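Local coordinates for acetylornithine aminotransferase (Aquifex aeolicus, PDB 2EH6), which catalyses transfer of an amino group from N(2)-acetyl-L-ornithine to 2-oxoglutarate in arginine biosynthesis, using pyridoxal 5'-phosphate, at residues A[125-130]-A[141-146]; A[134-139]-A[148-153]. All blocks are in the same frame, centred on the assembly; numbering follows the deposited sequence.

Both interactions belong to one beta-alpha-beta crossover of the seven-stranded sheet that carries the cofactor: strand 119-123, helix 132-137, then parallel strand 154-157. Their segments interleave along the chain as 125-130, 134-139, 141-146 and 148-153, and the two contacts lie about 8 Å apart, centre to centre. Interaction 1 brings together the loops before and after the helix, beside the cofactor; interaction 2 pins the helix itself to the loop leading into the next strand. Hydrogen bonds from His128 N to Thr138 OG1 and between Ser126 OG and Gly139 N tie the two together. Both also touch the second subunit, placing this crossover at the dimer interface beside the cofactor.

Interaction 1: residues A[125-130]-A[141-146]; sequences NSFHGR and PKFHKG. With PLP (pyridoxal-5'-phosphate), chain C.
Phe127 and Phe143 make an offset edge-to-face aromatic pair, with Arg130 beside it, where the loop after strand 119-123 meets the loop that follows helix 132-137. The CD1-CE1 edge of Phe127 addresses one face of Phe143, toward its rim; the planes stand at 76° and the ring centroids are 5.8 Å apart. Phe127 CD1 to Phe143 CE2, at 4.0 Å, is the nearest approach of the two rings. With CG anti to the backbone N (chi1 -175°), Phe127 points its ring in between Phe143 and the cofactor. Its other long edge lies against the pyridine ring, CD2 being 3.8 Å from PLP C4. The opposite face of Phe143 is covered by the CG of its own neighbour Lys142.

Arg130 comes in obliquely at the CD1-CE1 side of Phe143, its guanidinium plane 65° from the ring. The chain, bent at chi2, brings Arg130 NH1 to 3.1 Å from Phe143 CD1. NH1 also gives a hydrogen bond of 2.9 Å to a water, which in turn donates to Phe143 O at 2.8 Å, so the water bridges the guanidinium to the backbone carbonyl of Phe143, the residue whose ring it meets. A further partner of NH1 is Gly265 O of the second subunit. Arg130 is predicted to bind N(2)-acetyl-L-ornithine, and these grips probably help to set its orientation.

Behind this first layer, Phe127 N is hydrogen-bonded to Glu179 OE2 and His128 ND1 to Asp212 OD2, two more residues of the cofactor pocket. A phenylalanine wedged edge-on against pyridoxal phosphate, in a site completed by Thr270 of the second subunit, belongs to the dimeric active site of class-III aminotransferases.

Interaction 2: residues A[134-139]-A[148-153]; sequences SLSATG and EPLVPG
Ser136, near the end of helix 132-137, takes a hydrogen bond from Val151 N in the loop leading to strand 154-157, inside a beta-alpha-beta crossover of the cofactor-binding sheet. The bond from Val151 N to Ser136 OG is 2.9 Å long, with an angle of 149° at the hydrogen. OG lies beside its own backbone N (chi1 -59°), and from there the hydroxyl also donates back along the helix to Tyr132 O, so this buried oxygen is gripped twice. Carbon closes in around it: Leu150 CB sits 3.2 Å from Ser136 OG, and Val151 CB 3.5 Å from the same oxygen. Replacing Ser136 by an alanine removes the hydroxyl, which would probably leave the Val151 amide without its acceptor and Tyr132 O without that donor.

At the preceding helix residue, Leu135 crosses Leu150 at about a right angle, and the two meet through one methyl each, CD2 to CD2 at 4.1 Å. Leu135 also packs on Phe143 and on Lys104 of the second subunit, while Leu150 leans on His144.

Further out, the loop is held from the dimer partner. Glu148 OE1 forms a salt bridge with Arg111 of the second subunit, and Pro149, preceded by a cis peptide bond, offers its carbonyl to Arg107 of that subunit. On the helix side, the chain leaves helical geometry at Thr138, whose N and OG1 both donate to Ser134 O from opposite faces of its carbonyl plane, at 3.0 Å for N and 2.9 Å for OG1, the hydroxyl standing 36° out of that plane.

Interaction 1: residues A[125-130]-A[141-146]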
loop_
_atom_site.group_PDB
_atom_site.type_symbol
_atom_site.label_atom_id
_atom_site.label_comp_id
_atom_site.label_asym_id
_atom_site.label_seq_id
_atom_site.Cartn_x
_atom_site.Cartn_y
_atom_site.Cartn_z
ATOM N N ASN A 125 -15.112 12.597 12.443
ATOM C CA ASN A 125 -13.743 12.981 12.781
ATOM C C ASN A 125 -12.767 11.824 12.714
ATOM O O ASN A 125 -11.619 11.959 13.134
ATOM C CB ASN A 125 -13.671 13.586 14.179
ATOM C CG ASN A 125 -14.556 14.786 14.333
ATOM O OD1 ASN A 125 -14.469 15.734 13.558
ATOM N ND2 ASN A 125 -15.419 14.758 15.341
ATOM N N SER A 126 -13.219 10.689 12.199
ATOM C CA SER A 126 -12.355 9.526 12.088
ATOM C C SER A 126 -11.537 9.616 10.809
ATOM O O SER A 126 -11.875 10.366 9.889
ATOM C CB SER A 126 -13.183 8.245 12.063
ATOM O OG SER A 126 -13.905 8.137 10.847
ATOM N N PHE A 127 -10.448 8.858 10.766
ATOM C CA PHE A 127 -9.596 8.823 9.586
ATOM C C PHE A 127 -9.097 7.405 9.439
ATOM O O PHE A 127 -8.355 6.926 10.288
ATOM C CB PHE A 127 -8.391 9.753 9.719
ATOM C CG PHE A 127 -7.568 9.819 8.471
ATOM C CD1 PHE A 127 -7.968 10.620 7.407
ATOM C CD2 PHE A 127 -6.455 8.998 8.316
ATOM C CE1 PHE A 127 -7.275 10.598 6.197
ATOM C CE2 PHE A 127 -5.755 8.966 7.114
ATOM C CZ PHE A 127 -6.167 9.765 6.052
ATOM N N HIS A 128 -9.493 6.738 8.359
ATOM C CA HIS A 128 -9.094 5.352 8.148
ATOM C C HIS A 128 -8.308 5.105 6.865
ATOM O O HIS A 128 -7.834 3.998 6.632
ATOM C CB HIS A 128 -10.341 4.457 8.178
ATOM C CG HIS A 128 -11.101 4.533 9.467
ATOM N ND1 HIS A 128 -10.560 4.141 10.674
ATOM C CD2 HIS A 128 -12.348 4.983 9.743
ATOM C CE1 HIS A 128 -11.441 4.352 11.637
ATOM N NE2 HIS A 128 -12.534 4.862 11.099
ATOM N N GLY A 129 -8.158 6.131 6.038
ATOM C CA GLY A 129 -7.418 5.956 4.802
ATOM C C GLY A 129 -8.028 6.687 3.625
ATOM O O GLY A 129 -9.155 7.194 3.707
ATOM N N ARG A 130 -7.287 6.713 2.518
ATOM C CA ARG A 130 -7.699 7.416 1.309
ATOM C C ARG A 130 -8.189 6.555 0.151
ATOM O O ARG A 130 -8.748 7.094 -0.806
ATOM C CB ARG A 130 -6.546 8.279 0.807
ATOM C CG ARG A 130 -6.030 9.298 1.806
ATOM C CD ARG A 130 -6.851 10.579 1.798
ATOM N NE ARG A 130 -6.101 11.675 2.402
ATOM C CZ ARG A 130 -6.391 12.964 2.247
ATOM N NH1 ARG A 130 -7.429 13.335 1.501
ATOM N NH2 ARG A 130 -5.635 13.887 2.828
ATOM N N PRO A 141 -16.424 14.288 5.416
ATOM C CA PRO A 141 -16.914 14.648 4.084
ATOM C C PRO A 141 -15.947 15.452 3.223
ATOM O O PRO A 141 -15.974 15.345 1.997
ATOM C CB PRO A 141 -18.196 15.421 4.389
ATOM C CG PRO A 141 -18.688 14.753 5.630
ATOM C CD PRO A 141 -17.418 14.645 6.443
ATOM N N LYS A 142 -15.093 16.254 3.852
ATOM C CA LYS A 142 -14.154 17.060 3.080
ATOM C C LYS A 142 -13.206 16.193 2.258
ATOM O O LYS A 142 -12.744 16.612 1.198
ATOM C CB LYS A 142 -13.355 18.000 3.990
ATOM C CG LYS A 142 -12.407 17.322 4.963
ATOM C CD LYS A 142 -11.632 18.367 5.753
ATOM C CE LYS A 142 -10.640 17.732 6.711
ATOM N NZ LYS A 142 -9.899 18.763 7.485
ATOM N N PHE A 143 -12.931 14.984 2.740
ATOM C CA PHE A 143 -12.043 14.062 2.034
ATOM C C PHE A 143 -12.779 13.280 0.951
ATOM O O PHE A 143 -12.152 12.609 0.131
ATOM C CB PHE A 143 -11.401 13.074 3.016
ATOM C CG PHE A 143 -10.454 13.713 3.992
ATOM C CD1 PHE A 143 -9.441 14.559 3.549
ATOM C CD2 PHE A 143 -10.561 13.454 5.356
ATOM C CE1 PHE A 143 -8.544 15.139 4.454
ATOM C CE2 PHE A 143 -9.672 14.027 6.269
ATOM C CZ PHE A 143 -8.662 14.869 5.817
ATOM N N HIS A 144 -14.108 13.371 0.953
ATOM C CA HIS A 144 -14.940 12.660 -0.019
ATOM C C HIS A 144 -15.208 13.490 -1.270
ATOM O O HIS A 144 -15.295 12.956 -2.375
ATOM C CB HIS A 144 -16.301 12.296 0.597
ATOM C CG HIS A 144 -16.220 11.485 1.855
ATOM N ND1 HIS A 144 -17.263 11.411 2.756
ATOM C CD2 HIS A 144 -15.235 10.702 2.358
ATOM C CE1 HIS A 144 -16.923 10.620 3.758
ATOM N NE2 HIS A 144 -15.697 10.177 3.542
ATOM N N LYS A 145 -15.350 14.796 -1.080
ATOM C CA LYS A 145 -15.666 15.729 -2.160
ATOM C C LYS A 145 -14.939 15.543 -3.488
ATOM O O LYS A 145 -13.717 15.694 -3.575
ATOM C CB LYS A 145 -15.473 17.168 -1.669
ATOM C CG LYS A 145 -16.225 17.483 -0.379
ATOM C CD LYS A 145 -17.706 17.122 -0.480
ATOM C CE LYS A 145 -18.445 17.412 0.823
ATOM N NZ LYS A 145 -19.863 16.956 0.762
ATOM N N GLY A 146 -15.718 15.225 -4.523
ATOM C CA GLY A 146 -15.179 15.031 -5.855
ATOM C C GLY A 146 -14.883 13.586 -6.202
ATOM O O GLY A 146 -14.577 13.267 -7.353
HETATM N N1 PLP C . -6.125 4.877 9.853
HETATM C C2 PLP C . -5.627 5.576 10.890
HETATM C C2A PLP C . -6.300 5.513 12.237
HETATM C C3 PLP C . -4.473 6.368 10.728
HETATM O O3 PLP C . -3.964 7.078 11.780
HETATM C C4 PLP C . -3.843 6.415 9.440
HETATM C C4A PLP C . -2.622 7.239 9.272
HETATM C C5 PLP C . -4.422 5.647 8.350
HETATM C C6 PLP C . -5.572 4.889 8.616
HETATM C C5A PLP C . -3.807 5.659 6.960
HETATM O O4P PLP C . -2.611 4.878 6.965
HETATM P P PLP C . -1.950 4.904 5.483
HETATM O O1P PLP C . -0.714 4.088 5.523
HETATM O O2P PLP C . -2.937 4.303 4.384
HETATM O O3P PLP C . -1.589 6.423 5.092
HETATM O O HOH W 1 -9.400 11.977 -0.062
#

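Interaction 2: residues A[134-139]-A[148-153]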
loop_
_atom_site.group_PDB
_atom_site.type_symbol
_atom_site.label_atom_id
_atom_site.label_comp_id
_atom_site.label_asym_id
_atom_site.label_seq_id
_atom_site.Cartn_x
_atom_site.Cartn_y
_atom_site.Cartn_z
ATOM N N SER A 134 -11.559 2.531 2.594
ATOM C CA SER A 134 -11.192 3.282 3.791
ATOM C C SER A 134 -11.729 4.699 3.747
ATOM O O SER A 134 -12.050 5.281 4.784
ATOM C CB SER A 134 -9.668 3.332 3.941
ATOM O OG SER A 134 -9.113 2.028 3.923
ATOM N N LEU A 135 -11.810 5.264 2.547
ATOM C CA LEU A 135 -12.311 6.620 2.397
ATOM C C LEU A 135 -13.777 6.652 2.792
ATOM O O LEU A 135 -14.253 7.628 3.365
ATOM C CB LEU A 135 -12.150 7.097 0.950
ATOM C CG LEU A 135 -12.561 8.554 0.693
ATOM C CD1 LEU A 135 -11.729 9.479 1.572
ATOM C CD2 LEU A 135 -12.363 8.901 -0.777
ATOM N N SER A 136 -14.494 5.575 2.484
ATOM C CA SER A 136 -15.906 5.492 2.829
ATOM C C SER A 136 -16.093 5.410 4.342
ATOM O O SER A 136 -17.056 5.957 4.880
ATOM C CB SER A 136 -16.546 4.286 2.145
ATOM O OG SER A 136 -16.412 4.395 0.739
ATOM N N ALA A 137 -15.165 4.741 5.025
ATOM C CA ALA A 137 -15.233 4.609 6.482
ATOM C C ALA A 137 -14.819 5.903 7.177
ATOM O O ALA A 137 -15.228 6.174 8.307
ATOM C CB ALA A 137 -14.339 3.465 6.945
ATOM N N THR A 138 -13.992 6.696 6.503
ATOM C CA THR A 138 -13.516 7.962 7.047
ATOM C C THR A 138 -14.684 8.941 7.156
ATOM O O THR A 138 -15.279 9.332 6.153
ATOM C CB THR A 138 -12.397 8.525 6.150
ATOM O OG1 THR A 138 -11.271 7.643 6.213
ATOM C CG2 THR A 138 -11.978 9.911 6.587
ATOM N N GLY A 139 -15.005 9.329 8.387
ATOM C CA GLY A 139 -16.127 10.219 8.620
ATOM C C GLY A 139 -15.843 11.699 8.491
ATOM O O GLY A 139 -16.180 12.478 9.381
ATOM N N GLU A 148 -17.079 10.923 -4.999
ATOM C CA GLU A 148 -18.316 10.143 -4.923
ATOM C C GLU A 148 -18.708 9.602 -6.298
ATOM O O GLU A 148 -18.309 10.150 -7.331
ATOM C CB GLU A 148 -19.457 11.006 -4.362
ATOM C CG GLU A 148 -19.105 11.752 -3.077
ATOM C CD GLU A 148 -18.525 13.144 -3.322
ATOM O OE1 GLU A 148 -17.964 13.394 -4.411
ATOM O OE2 GLU A 148 -18.620 13.990 -2.408
ATOM N N PRO A 149 -19.490 8.508 -6.334
ATOM C CA PRO A 149 -20.019 7.761 -5.186
ATOM C C PRO A 149 -18.985 6.865 -4.509
ATOM O O PRO A 149 -18.148 6.251 -5.171
ATOM C CB PRO A 149 -21.146 6.944 -5.803
ATOM C CG PRO A 149 -20.587 6.619 -7.146
ATOM C CD PRO A 149 -20.012 7.951 -7.594
ATOM N N LEU A 150 -19.066 6.788 -3.188
ATOM C CA LEU A 150 -18.162 5.959 -2.402
ATOM C C LEU A 150 -18.759 4.560 -2.320
ATOM O O LEU A 150 -19.751 4.266 -2.991
ATOM C CB LEU A 150 -18.030 6.533 -0.994
ATOM C CG LEU A 150 -17.664 8.018 -0.927
ATOM C CD1 LEU A 150 -17.651 8.475 0.522
ATOM C CD2 LEU A 150 -16.304 8.246 -1.583
ATOM N N VAL A 151 -18.150 3.697 -1.511
ATOM C CA VAL A 151 -18.680 2.353 -1.343
ATOM C C VAL A 151 -19.962 2.542 -0.540
ATOM O O VAL A 151 -19.974 3.248 0.463
ATOM C CB VAL A 151 -17.720 1.444 -0.551
ATOM C CG1 VAL A 151 -18.348 0.071 -0.365
ATOM C CG2 VAL A 151 -16.394 1.318 -1.291
ATOM N N PRO A 152 -21.063 1.923 -0.982
ATOM C CA PRO A 152 -22.331 2.065 -0.259
ATOM C C PRO A 152 -22.320 1.365 1.091
ATOM O O PRO A 152 -21.574 0.410 1.296
ATOM C CB PRO A 152 -23.351 1.424 -1.207
ATOM C CG PRO A 152 -22.688 1.477 -2.558
ATOM C CD PRO A 152 -21.251 1.168 -2.231
ATOM N N GLY A 153 -23.144 1.853 2.013
ATOM C CA GLY A 153 -23.257 1.208 3.303
ATOM C C GLY A 153 -22.555 1.794 4.501
ATOM O O GLY A 153 -22.514 1.146 5.541
#